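Local coordinates for protein RIF2 (Saccharomyces cerevisiae, PDB 4BJ1) that helps regulate telomere length and transcriptional silencing in yeast, and interacts with RIF1 and with the C-terminus of RAP1, at residues R43-C48 with D144-F149; N78-E83 with I137-S142. All coordinates share one frame; numbering follows the deposited sequence.

Contact 1 (R43-C48 with D144-F149)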
ATOM      1  N   ARG A  43     -19.697  -5.713   9.286  1.00107.54           N
ATOM      2  CA  ARG A  43     -19.066  -6.499  10.357  1.00109.16           C
ATOM      3  C   ARG A  43     -20.073  -6.976  11.414  1.00114.76           C
ATOM      4  O   ARG A  43     -19.748  -7.022  12.600  1.00119.50           O
ATOM      5  CB  ARG A  43     -17.874  -5.731  10.982  1.00111.53           C
ATOM      6  N   SER A  44     -21.286  -7.355  10.980  1.00108.25           N
ATOM      7  CA  SER A  44     -22.340  -7.885  11.849  1.00110.42           C
ATOM      8  C   SER A  44     -22.950  -9.139  11.225  1.00110.66           C
ATOM      9  O   SER A  44     -22.510  -9.568  10.156  1.00105.83           O
ATOM     10  CB  SER A  44     -23.406  -6.829  12.142  1.00117.72           C
ATOM     11  OG  SER A  44     -24.210  -6.519  11.016  1.00125.82           O
ATOM     12  N   MET A  45     -23.935  -9.745  11.906  1.00110.02           N
ATOM     13  CA  MET A  45     -24.608 -10.955  11.436  1.00107.73           C
ATOM     14  C   MET A  45     -26.030 -10.625  10.947  1.00109.29           C
ATOM     15  O   MET A  45     -26.835 -11.530  10.704  1.00107.46           O
ATOM     16  CB  MET A  45     -24.583 -12.035  12.538  1.00113.33           C
ATOM     17  CG  MET A  45     -24.660 -13.470  12.021  1.00115.71           C
ATOM     18  SD  MET A  45     -23.347 -13.979  10.869  1.00117.70           S
ATOM     19  CE  MET A  45     -24.222 -15.289   9.976  1.00112.10           C
ATOM     20  N   LYS A  46     -26.319  -9.315  10.770  1.00106.44           N
ATOM     21  CA  LYS A  46     -27.606  -8.806  10.290  1.00106.98           C
ATOM     22  C   LYS A  46     -27.590  -8.664   8.758  1.00106.20           C
ATOM     23  O   LYS A  46     -26.628  -8.129   8.207  1.00102.54           O
ATOM     24  CB  LYS A  46     -27.929  -7.461  10.961  1.00113.66           C
ATOM     25  N   ASN A  47     -28.642  -9.168   8.069  1.00102.93           N
ATOM     26  CA  ASN A  47     -28.750  -9.052   6.608  1.00 99.67           C
ATOM     27  C   ASN A  47     -29.072  -7.610   6.260  1.00107.26           C
ATOM     28  O   ASN A  47     -30.016  -7.055   6.822  1.00111.87           O
ATOM     29  CB  ASN A  47     -29.903  -9.895   6.015  1.00 96.12           C
ATOM     30  CG  ASN A  47     -30.134 -11.275   6.552  1.00106.96           C
ATOM     31  OD1 ASN A  47     -29.494 -12.233   6.133  1.00 94.03           O
ATOM     32  ND2 ASN A  47     -31.185 -11.432   7.341  1.00104.59           N
ATOM     33  N   CYS A  48     -28.330  -7.000   5.336  1.00102.67           N
ATOM     34  CA  CYS A  48     -28.705  -5.665   4.867  1.00104.97           C
ATOM     35  C   CYS A  48     -28.313  -5.430   3.420  1.00 99.91           C
ATOM     36  O   CYS A  48     -27.395  -6.052   2.889  1.00 95.22           O
ATOM     37  CB  CYS A  48     -28.256  -4.517   5.775  1.00109.33           C
ATOM     38  SG  CYS A  48     -29.267  -3.003   5.612  1.00118.52           S
ATOM     39  N   ASP A 144     -21.550 -20.302  11.032  1.00 83.05           N
ATOM     40  CA  ASP A 144     -22.110 -19.074  10.480  1.00 81.25           C
ATOM     41  C   ASP A 144     -21.384 -18.671   9.188  1.00 84.20           C
ATOM     42  O   ASP A 144     -20.171 -18.835   9.090  1.00 85.74           O
ATOM     43  CB  ASP A 144     -22.028 -17.943  11.518  1.00 85.08           C
ATOM     44  CG  ASP A 144     -22.775 -18.214  12.808  1.00 94.76           C
ATOM     45  OD1 ASP A 144     -24.013 -18.411  12.750  1.00 92.98           O
ATOM     46  OD2 ASP A 144     -22.132 -18.186  13.884  1.00102.94           O
ATOM     47  N   HIS A 145     -22.116 -18.141   8.210  1.00 76.22           N
ATOM     48  CA  HIS A 145     -21.562 -17.701   6.930  1.00 74.62           C
ATOM     49  C   HIS A 145     -22.153 -16.366   6.567  1.00 81.05           C
ATOM     50  O   HIS A 145     -23.248 -16.046   7.015  1.00 82.34           O
ATOM     51  CB  HIS A 145     -21.896 -18.694   5.803  1.00 74.70           C
ATOM     52  CG  HIS A 145     -21.538 -20.107   6.114  1.00 79.66           C
ATOM     53  ND1 HIS A 145     -20.298 -20.621   5.788  1.00 81.93           N
ATOM     54  CD2 HIS A 145     -22.259 -21.058   6.760  1.00 82.94           C
ATOM     55  CE1 HIS A 145     -20.312 -21.876   6.214  1.00 83.56           C
ATOM     56  NE2 HIS A 145     -21.475 -22.185   6.813  1.00 84.32           N
ATOM     57  N   ILE A 146     -21.434 -15.588   5.747  1.00 78.28           N
ATOM     58  CA  ILE A 146     -21.869 -14.295   5.230  1.00 77.20           C
ATOM     59  C   ILE A 146     -21.643 -14.337   3.736  1.00 79.99           C
ATOM     60  O   ILE A 146     -20.525 -14.590   3.275  1.00 79.47           O
ATOM     61  CB  ILE A 146     -21.173 -13.080   5.899  1.00 81.47           C
ATOM     62  CG1 ILE A 146     -21.702 -12.847   7.329  1.00 84.55           C
ATOM     63  CG2 ILE A 146     -21.354 -11.814   5.048  1.00 82.06           C
ATOM     64  CD1 ILE A 146     -20.867 -11.830   8.192  1.00 90.97           C
ATOM     65  N   VAL A 147     -22.718 -14.118   2.989  1.00 75.40           N
ATOM     66  CA  VAL A 147     -22.697 -14.074   1.545  1.00 73.90           C
ATOM     67  C   VAL A 147     -22.721 -12.610   1.187  1.00 80.97           C
ATOM     68  O   VAL A 147     -23.637 -11.905   1.613  1.00 83.43           O
ATOM     69  CB  VAL A 147     -23.917 -14.769   0.949  1.00 77.15           C
ATOM     70  CG1 VAL A 147     -23.602 -15.288  -0.433  1.00 77.23           C
ATOM     71  CG2 VAL A 147     -24.394 -15.889   1.839  1.00 77.92           C
ATOM     72  N   TYR A 148     -21.721 -12.138   0.439  1.00 76.40           N
ATOM     73  CA  TYR A 148     -21.671 -10.757   0.004  1.00 75.64           C
ATOM     74  C   TYR A 148     -21.920 -10.771  -1.467  1.00 77.32           C
ATOM     75  O   TYR A 148     -21.094 -11.277  -2.226  1.00 77.06           O
ATOM     76  CB  TYR A 148     -20.348 -10.055   0.404  1.00 78.19           C
ATOM     77  CG  TYR A 148     -19.854  -8.986  -0.555  1.00 82.75           C
ATOM     78  CD1 TYR A 148     -20.654  -7.889  -0.893  1.00 85.47           C
ATOM     79  CD2 TYR A 148     -18.579  -9.054  -1.108  1.00 84.28           C
ATOM     80  CE1 TYR A 148     -20.207  -6.915  -1.792  1.00 86.61           C
ATOM     81  CE2 TYR A 148     -18.112  -8.071  -1.984  1.00 85.67           C
ATOM     82  CZ  TYR A 148     -18.926  -7.003  -2.324  1.00 94.92           C
ATOM     83  OH  TYR A 148     -18.439  -6.037  -3.178  1.00 99.36           O
ATOM     84  N   PHE A 149     -23.108 -10.278  -1.854  1.00 73.63           N
ATOM     85  CA  PHE A 149     -23.569 -10.155  -3.235  1.00 73.21           C
ATOM     86  C   PHE A 149     -23.208  -8.760  -3.685  1.00 76.78           C
ATOM     87  O   PHE A 149     -23.540  -7.790  -3.005  1.00 76.81           O
ATOM     88  CB  PHE A 149     -25.079 -10.363  -3.338  1.00 76.04           C
ATOM     89  CG  PHE A 149     -25.596 -11.709  -2.885  1.00 78.28           C
ATOM     90  CD1 PHE A 149     -25.707 -12.767  -3.782  1.00 81.49           C
ATOM     91  CD2 PHE A 149     -26.040 -11.899  -1.576  1.00 79.67           C
ATOM     92  CE1 PHE A 149     -26.219 -14.002  -3.369  1.00 82.78           C
ATOM     93  CE2 PHE A 149     -26.527 -13.140  -1.159  1.00 82.39           C
ATOM     94  CZ  PHE A 149     -26.632 -14.176  -2.063  1.00 81.38           C
TER
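Met45 and Ile146 make the apolar part of this contact: Met45 SD lies 4.1 Å from Ile146 CG1, the two side chains crossing at a slant. Met45 reaches that far because CG is trans to the backbone N (chi1 -154°) and the chain then bends at chi2 (58°), carrying its thioether end along the start of strand 145-153. There the terminal methyl takes over, with Met45 CE 3.8 Å from Asp144 CB and also against the carbonyl oxygen of His145. A second touch runs from main chain to side chain, Ser44 O lying 3.4 Å from Ile146 CD1 at the end of the extended isoleucine branch. No hydrogen bond joins the two segments; the polar partners come from outside them. Asp144 OD1 accepts a bond from Asn183 ND2, while Lys187 NZ binds Lys46 O and, weakly, Ser44 O. The contact thus brings the loop between helix 32-42 and strand 48-53 over the N-terminal end of strand 145-153. Strand 184-192 runs between these two strands in the parallel sheet of the AAA+ fold and touches both segments, Ala185 meeting Met45 and Lys187 meeting Ile146.

Contact 2 (N78-E83 with I137-S142)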
ATOM      1  N   ASN A  78     -16.928 -17.083   8.298  1.00 87.63           N
ATOM      2  CA  ASN A  78     -16.746 -17.299   6.859  1.00 84.01           C
ATOM      3  C   ASN A  78     -17.511 -16.283   5.988  1.00 84.85           C
ATOM      4  O   ASN A  78     -18.692 -16.014   6.219  1.00 83.95           O
ATOM      5  CB  ASN A  78     -17.083 -18.718   6.472  1.00 81.67           C
ATOM      6  CG  ASN A  78     -16.854 -19.014   5.025  1.00107.48           C
ATOM      7  OD1 ASN A  78     -17.759 -18.885   4.193  1.00101.01           O
ATOM      8  ND2 ASN A  78     -15.657 -19.485   4.709  1.00107.69           N
ATOM      9  N   VAL A  79     -16.797 -15.678   5.021  1.00 79.54           N
ATOM     10  CA  VAL A  79     -17.311 -14.677   4.082  1.00 74.45           C
ATOM     11  C   VAL A  79     -17.141 -15.261   2.690  1.00 78.64           C
ATOM     12  O   VAL A  79     -16.087 -15.809   2.392  1.00 80.20           O
ATOM     13  CB  VAL A  79     -16.626 -13.291   4.235  1.00 76.07           C
ATOM     14  CG1 VAL A  79     -17.239 -12.276   3.287  1.00 73.65           C
ATOM     15  CG2 VAL A  79     -16.697 -12.779   5.673  1.00 76.53           C
ATOM     16  N   VAL A  80     -18.217 -15.228   1.886  1.00 75.24           N
ATOM     17  CA  VAL A  80     -18.328 -15.718   0.505  1.00 75.24           C
ATOM     18  C   VAL A  80     -18.698 -14.506  -0.352  1.00 81.27           C
ATOM     19  O   VAL A  80     -19.379 -13.599   0.136  1.00 80.68           O
ATOM     20  CB  VAL A  80     -19.359 -16.882   0.394  1.00 78.13           C
ATOM     21  CG1 VAL A  80     -20.014 -16.971  -0.983  1.00 77.30           C
ATOM     22  CG2 VAL A  80     -18.718 -18.211   0.761  1.00 80.65           C
ATOM     23  N   ILE A  81     -18.201 -14.465  -1.598  1.00 79.76           N
ATOM     24  CA  ILE A  81     -18.462 -13.369  -2.512  1.00 79.19           C
ATOM     25  C   ILE A  81     -19.176 -13.884  -3.737  1.00 83.67           C
ATOM     26  O   ILE A  81     -18.734 -14.863  -4.350  1.00 85.72           O
ATOM     27  CB  ILE A  81     -17.154 -12.637  -2.922  1.00 84.34           C
ATOM     28  CG1 ILE A  81     -16.145 -12.447  -1.708  1.00 86.66           C
ATOM     29  CG2 ILE A  81     -17.454 -11.316  -3.663  1.00 83.01           C
ATOM     30  CD1 ILE A  81     -16.566 -11.601  -0.420  1.00 93.29           C
ATOM     31  N   ILE A  82     -20.269 -13.202  -4.110  1.00 78.15           N
ATOM     32  CA  ILE A  82     -21.020 -13.498  -5.319  1.00 78.88           C
ATOM     33  C   ILE A  82     -21.187 -12.199  -6.082  1.00 84.30           C
ATOM     34  O   ILE A  82     -21.658 -11.211  -5.522  1.00 81.09           O
ATOM     35  CB  ILE A  82     -22.322 -14.304  -5.073  1.00 82.12           C
ATOM     36  CG1 ILE A  82     -21.980 -15.787  -4.804  1.00 84.12           C
ATOM     37  CG2 ILE A  82     -23.259 -14.214  -6.275  1.00 84.29           C
ATOM     38  CD1 ILE A  82     -22.686 -16.405  -3.717  1.00 87.05           C
ATOM     39  N   GLU A  83     -20.690 -12.179  -7.331  1.00 85.53           N
ATOM     40  CA  GLU A  83     -20.770 -11.015  -8.201  1.00 86.11           C
ATOM     41  C   GLU A  83     -22.007 -11.196  -9.073  1.00 95.85           C
ATOM     42  O   GLU A  83     -22.065 -12.103  -9.915  1.00100.03           O
ATOM     43  CB  GLU A  83     -19.495 -10.889  -9.021  1.00 89.17           C
ATOM     44  CG  GLU A  83     -18.262 -10.626  -8.176  1.00 96.45           C
ATOM     45  CD  GLU A  83     -16.981 -10.757  -8.972  1.00115.09           C
ATOM     46  OE1 GLU A  83     -16.532 -11.905  -9.194  1.00101.03           O
ATOM     47  OE2 GLU A  83     -16.454  -9.711  -9.419  1.00112.81           O
ATOM     48  N   ILE A 137     -21.445 -21.551   0.023  1.00 86.24           N
ATOM     49  CA  ILE A 137     -21.802 -21.556   1.448  1.00 84.38           C
ATOM     50  C   ILE A 137     -21.558 -22.903   2.102  1.00 90.99           C
ATOM     51  O   ILE A 137     -21.365 -22.943   3.309  1.00 90.32           O
ATOM     52  CB  ILE A 137     -23.261 -21.066   1.652  1.00 86.08           C
ATOM     53  CG1 ILE A 137     -23.383 -19.547   1.542  1.00 84.25           C
ATOM     54  CG2 ILE A 137     -23.879 -21.546   2.953  1.00 87.28           C
ATOM     55  CD1 ILE A 137     -24.873 -19.100   1.589  1.00 90.76           C
ATOM     56  N   ASN A 138     -21.525 -23.994   1.336  1.00 92.57           N
ATOM     57  CA  ASN A 138     -21.301 -25.310   1.932  1.00 96.68           C
ATOM     58  C   ASN A 138     -19.853 -25.573   2.401  1.00104.61           C
ATOM     59  O   ASN A 138     -19.523 -26.709   2.747  1.00107.03           O
ATOM     60  CB  ASN A 138     -21.788 -26.427   1.026  1.00103.53           C
ATOM     61  CG  ASN A 138     -22.659 -27.385   1.787  1.00129.50           C
ATOM     62  OD1 ASN A 138     -23.873 -27.199   1.880  1.00125.14           O
ATOM     63  ND2 ASN A 138     -22.048 -28.378   2.421  1.00123.56           N
ATOM     64  N   ASN A 139     -19.011 -24.527   2.466  1.00102.67           N
ATOM     65  CA  ASN A 139     -17.638 -24.637   2.965  1.00105.93           C
ATOM     66  C   ASN A 139     -17.707 -25.010   4.458  1.00113.16           C
ATOM     67  O   ASN A 139     -18.297 -24.272   5.249  1.00110.89           O
ATOM     68  CB  ASN A 139     -16.864 -23.334   2.737  1.00102.65           C
ATOM     69  CG  ASN A 139     -17.515 -22.091   3.318  1.00126.47           C
ATOM     70  OD1 ASN A 139     -17.488 -21.857   4.527  1.00126.53           O
ATOM     71  ND2 ASN A 139     -18.111 -21.254   2.479  1.00111.84           N
ATOM     72  N   ASP A 140     -17.214 -26.202   4.825  1.00114.29           N
ATOM     73  CA  ASP A 140     -17.253 -26.631   6.226  1.00115.14           C
ATOM     74  C   ASP A 140     -16.116 -25.928   7.008  1.00118.56           C
ATOM     75  O   ASP A 140     -15.213 -26.561   7.575  1.00122.13           O
ATOM     76  CB  ASP A 140     -17.264 -28.170   6.346  1.00121.31           C
ATOM     77  CG  ASP A 140     -18.420 -28.839   5.609  1.00136.59           C
ATOM     78  OD1 ASP A 140     -19.603 -28.565   5.964  1.00134.28           O
ATOM     79  OD2 ASP A 140     -18.151 -29.639   4.686  1.00148.32           O
ATOM     80  N   GLU A 141     -16.182 -24.584   6.983  1.00110.43           N
ATOM     81  CA  GLU A 141     -15.248 -23.641   7.579  1.00111.10           C
ATOM     82  C   GLU A 141     -15.718 -23.205   8.961  1.00112.46           C
ATOM     83  O   GLU A 141     -14.920 -23.230   9.904  1.00116.44           O
ATOM     84  CB  GLU A 141     -15.086 -22.404   6.671  1.00110.11           C
ATOM     85  CG  GLU A 141     -14.332 -22.671   5.383  1.00124.98           C
ATOM     86  CD  GLU A 141     -12.859 -22.348   5.486  1.00157.32           C
ATOM     87  OE1 GLU A 141     -12.499 -21.171   5.251  1.00156.58           O
ATOM     88  OE2 GLU A 141     -12.073 -23.256   5.844  1.00151.88           O
ATOM     89  N   SER A 142     -17.001 -22.755   9.063  1.00101.55           N
ATOM     90  CA  SER A 142     -17.652 -22.273  10.289  1.00 98.35           C
ATOM     91  C   SER A 142     -19.140 -22.521  10.205  1.00 93.50           C
ATOM     92  O   SER A 142     -19.630 -22.811   9.122  1.00 91.88           O
ATOM     93  CB  SER A 142     -17.347 -20.791  10.539  1.00 99.50           C
ATOM     94  OG  SER A 142     -17.774 -19.936   9.495  1.00 96.63           O
TER
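Asn78 and Ser142 bring the two backbones closest, CA to CA 6.1 Å, and farther along Val80 passes Ile137, while the 137-142 loop tightens into an inverse gamma turn centred on Asp140. Asn78 N donates a fairly straight hydrogen bond to Ser142 OG (3.2 Å, 158° at the hydrogen); the same hydroxyl also bonds Asp144 O, tying the loop to the start of the next strand. The amide planes of Asn78 and Asn139 stand 41° apart. Their one hydrogen bond, Asn139 ND2 to Asn78 OD1 at 2.9 Å, is weak and bent; Asn139 ND2 is better satisfied by Lys136 O at the end of helix 128-137. A trans chi1 (-177°) swings the Asn78 amide out to the 137-142 loop, where Asn78 ND2 rests 3.5 Å from Glu141 CG. Val80 CG2 packs 3.5 Å from Asn139 ND2. A leucine in place of Asn78 would probably leave Asn139 ND2 and His145 ND1 without the oxygen they both reach weakly. Strand 78-83 is outermost within the chain: strand 145-153 flanks it, helix 128-137 covers Val80 and Ile82 on one face, and helix 58-74 covers Val79 and Ile81 on the other.

How the contacts relate
The centres of contacts 1 and 2 lie about 10 Å apart, on the same side of the chain's centre; the contacts meet through the neighbouring strands 78-83 and 145-153. Probable hydrogen bonds of 2.8 Å, Ile146 O with Val80 N and Tyr148 N with Val80 O, join them, and Val147 packs against Ile137. In chain order 43-48 comes first, then 78-83, 137-142 and 144-149, so both segments of contact 2 fall between those of contact 1. Together they fasten two loops that lead into strands 48-53 and 145-153 at one end of the parallel sheet, whose 2-3-4-1-5 strand order fits the AAA+ fold that RIF2 carries.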